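Local coordinates for protein BA_2500 (Bacillus anthracis, PDB 4GUC) that is of unknown function but belongs to the DUF5065 family and probably adopts an immunoglobulin-like E-set beta fold, at residues G32-K35 with H36-F40. Sequence-based numbering, arbitrary orientation.
Sequences GDLK and HGDTF
Asp38 and Lys35 grip each other twice, showing how a chain can be turned from one strand into the next. The amide N of Asp38 donates to Lys35 O at 2.9 Å, closing the turn. In return, Asp38 OD2 accepts from Lys35 N, also at 2.9 Å and nearly straight at 163°, although the N-H meets the carboxylate from above its plane. Asp38 CG lies beside its own backbone N (chi1 -70°), a torsion that brings the carboxylate back to the Lys35 amide. Asp38 OD2 also rests 3.6 Å from Leu34 CA, and with the paired bonds this makes the compact end. Gly37 takes a positive phi of 108°, as the third position of this turn type favours.

Packing is looser between the strands: buried Leu34 has its CD1 at the edge of the Phe40 ring, 4.4 Å from Phe40 CD1, and also packs on Phe116 and Ile91. On the solvent side the Lys35 chain bends away, its NZ forming a salt bridge with the terminal carboxylate of Lys120. His36 NE2 is hydrogen-bonded to Tyr95 O. The whole is a type II beta turn with a side-chain-to-backbone bond across it, linking strand 34-35 of the mixed sheet to strand 39-45 of the antiparallel sheet.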
ATOM      1  N   GLY A  32       0.912   4.779 -10.052  1.00 22.76           N
ATOM      2  CA  GLY A  32       1.688   5.871 -10.605  1.00 21.85           C
ATOM      3  C   GLY A  32       1.657   6.999  -9.601  1.00 19.70           C
ATOM      4  O   GLY A  32       1.110   6.867  -8.514  1.00 18.77           O
ATOM      5  N   ASP A  33       2.217   8.133  -9.974  1.00 18.81           N
ATOM      6  CA  ASP A  33       2.257   9.290  -9.076  1.00 18.85           C
ATOM      7  C   ASP A  33       0.876   9.899  -8.927  1.00 18.82           C
ATOM      8  O   ASP A  33       0.088   9.955  -9.894  1.00 21.38           O
ATOM      9  CB  ASP A  33       3.214  10.341  -9.586  1.00 19.55           C
ATOM     10  CG  ASP A  33       4.655   9.858  -9.643  1.00 19.94           C
ATOM     11  OD1 ASP A  33       5.044   8.874  -8.957  1.00 19.63           O
ATOM     12  OD2 ASP A  33       5.412  10.498 -10.405  1.00 22.14           O
ATOM     13  N   LEU A  34       0.577  10.359  -7.718  1.00 17.19           N
ATOM     14  CA  LEU A  34      -0.733  10.963  -7.412  1.00 17.43           C
ATOM     15  C   LEU A  34      -0.574  12.377  -6.849  1.00 17.48           C
ATOM     16  O   LEU A  34       0.506  12.739  -6.347  1.00 18.74           O
ATOM     17  CB  LEU A  34      -1.489  10.073  -6.405  1.00 17.27           C
ATOM     18  CG  LEU A  34      -1.768   8.620  -6.834  1.00 17.99           C
ATOM     19  CD1 LEU A  34      -2.457   7.824  -5.740  1.00 17.06           C
ATOM     20  CD2 LEU A  34      -2.607   8.633  -8.101  1.00 19.17           C
ATOM     21  N   LYS A  35      -1.622  13.183  -6.981  1.00 18.07           N
ATOM     22  CA  LYS A  35      -1.648  14.549  -6.466  1.00 19.75           C
ATOM     23  C   LYS A  35      -2.807  14.697  -5.495  1.00 19.65           C
ATOM     24  O   LYS A  35      -3.773  13.935  -5.561  1.00 18.11           O
ATOM     25  CB  LYS A  35      -1.841  15.561  -7.595  1.00 22.39           C
ATOM     26  CG  LYS A  35      -0.642  15.754  -8.501  1.00 26.12           C
ATOM     27  CD  LYS A  35      -0.984  16.662  -9.681  1.00 30.13           C
ATOM     28  CE  LYS A  35      -1.475  18.069  -9.291  1.00 32.66           C
ATOM     29  NZ  LYS A  35      -0.374  19.045  -8.976  1.00 36.87           N
ATOM     30  N   HIS A  36      -2.696  15.636  -4.557  1.00 19.31           N
ATOM     31  CA  HIS A  36      -3.800  15.892  -3.637  1.00 18.95           C
ATOM     32  C   HIS A  36      -5.035  16.159  -4.501  1.00 20.81           C
ATOM     33  O   HIS A  36      -4.961  16.935  -5.463  1.00 21.29           O
ATOM     34  CB  HIS A  36      -3.563  17.093  -2.705  1.00 19.55           C
ATOM     35  CG  HIS A  36      -2.413  16.918  -1.760  1.00 19.85           C
ATOM     36  ND1 HIS A  36      -1.583  17.956  -1.375  1.00 23.12           N
ATOM     37  CD2 HIS A  36      -1.908  15.799  -1.185  1.00 21.26           C
ATOM     38  CE1 HIS A  36      -0.669  17.495  -0.537  1.00 22.11           C
ATOM     39  NE2 HIS A  36      -0.821  16.180  -0.436  1.00 20.72           N
ATOM     40  N   GLY A  37      -6.148  15.506  -4.176  1.00 19.59           N
ATOM     41  CA  GLY A  37      -7.395  15.652  -4.931  1.00 20.65           C
ATOM     42  C   GLY A  37      -7.682  14.410  -5.741  1.00 21.45           C
ATOM     43  O   GLY A  37      -8.835  14.196  -6.151  1.00 21.60           O
ATOM     44  N   ASP A  38      -6.647  13.621  -6.011  1.00 19.62           N
ATOM     45  CA  ASP A  38      -6.814  12.359  -6.747  1.00 19.29           C
ATOM     46  C   ASP A  38      -7.405  11.300  -5.807  1.00 18.21           C
ATOM     47  O   ASP A  38      -7.561  11.502  -4.590  1.00 18.18           O
ATOM     48  CB  ASP A  38      -5.478  11.826  -7.305  1.00 19.51           C
ATOM     49  CG  ASP A  38      -4.917  12.656  -8.443  1.00 22.75           C
ATOM     50  OD1 ASP A  38      -5.640  13.497  -9.017  1.00 26.22           O
ATOM     51  OD2 ASP A  38      -3.733  12.419  -8.807  1.00 23.46           O
ATOM     52  N   THR A  39      -7.738  10.153  -6.378  1.00 18.63           N
ATOM     53  CA  THR A  39      -8.282   9.061  -5.598  1.00 18.74           C
ATOM     54  C   THR A  39      -7.530   7.791  -5.940  1.00 17.27           C
ATOM     55  O   THR A  39      -7.210   7.547  -7.088  1.00 19.37           O
ATOM     56  CB  THR A  39      -9.794   8.831  -5.892  1.00 18.90           C
ATOM     57  OG1 THR A  39     -10.558  10.009  -5.526  1.00 22.32           O
ATOM     58  CG2 THR A  39     -10.357   7.619  -5.139  1.00 18.38           C
ATOM     59  N   PHE A  40      -7.152   7.032  -4.924  1.00 16.22           N
ATOM     60  CA  PHE A  40      -6.484   5.729  -5.099  1.00 15.38           C
ATOM     61  C   PHE A  40      -7.667   4.782  -5.270  1.00 15.40           C
ATOM     62  O   PHE A  40      -8.525   4.736  -4.403  1.00 15.11           O
ATOM     63  CB  PHE A  40      -5.671   5.412  -3.843  1.00 14.87           C
ATOM     64  CG  PHE A  40      -5.044   4.059  -3.827  1.00 13.66           C
ATOM     65  CD1 PHE A  40      -3.742   3.854  -4.273  1.00 16.20           C
ATOM     66  CD2 PHE A  40      -5.756   2.974  -3.360  1.00 14.05           C
ATOM     67  CE1 PHE A  40      -3.160   2.586  -4.249  1.00 15.92           C
ATOM     68  CE2 PHE A  40      -5.166   1.701  -3.325  1.00 14.24           C
ATOM     69  CZ  PHE A  40      -3.865   1.527  -3.765  1.00 16.07           C
TER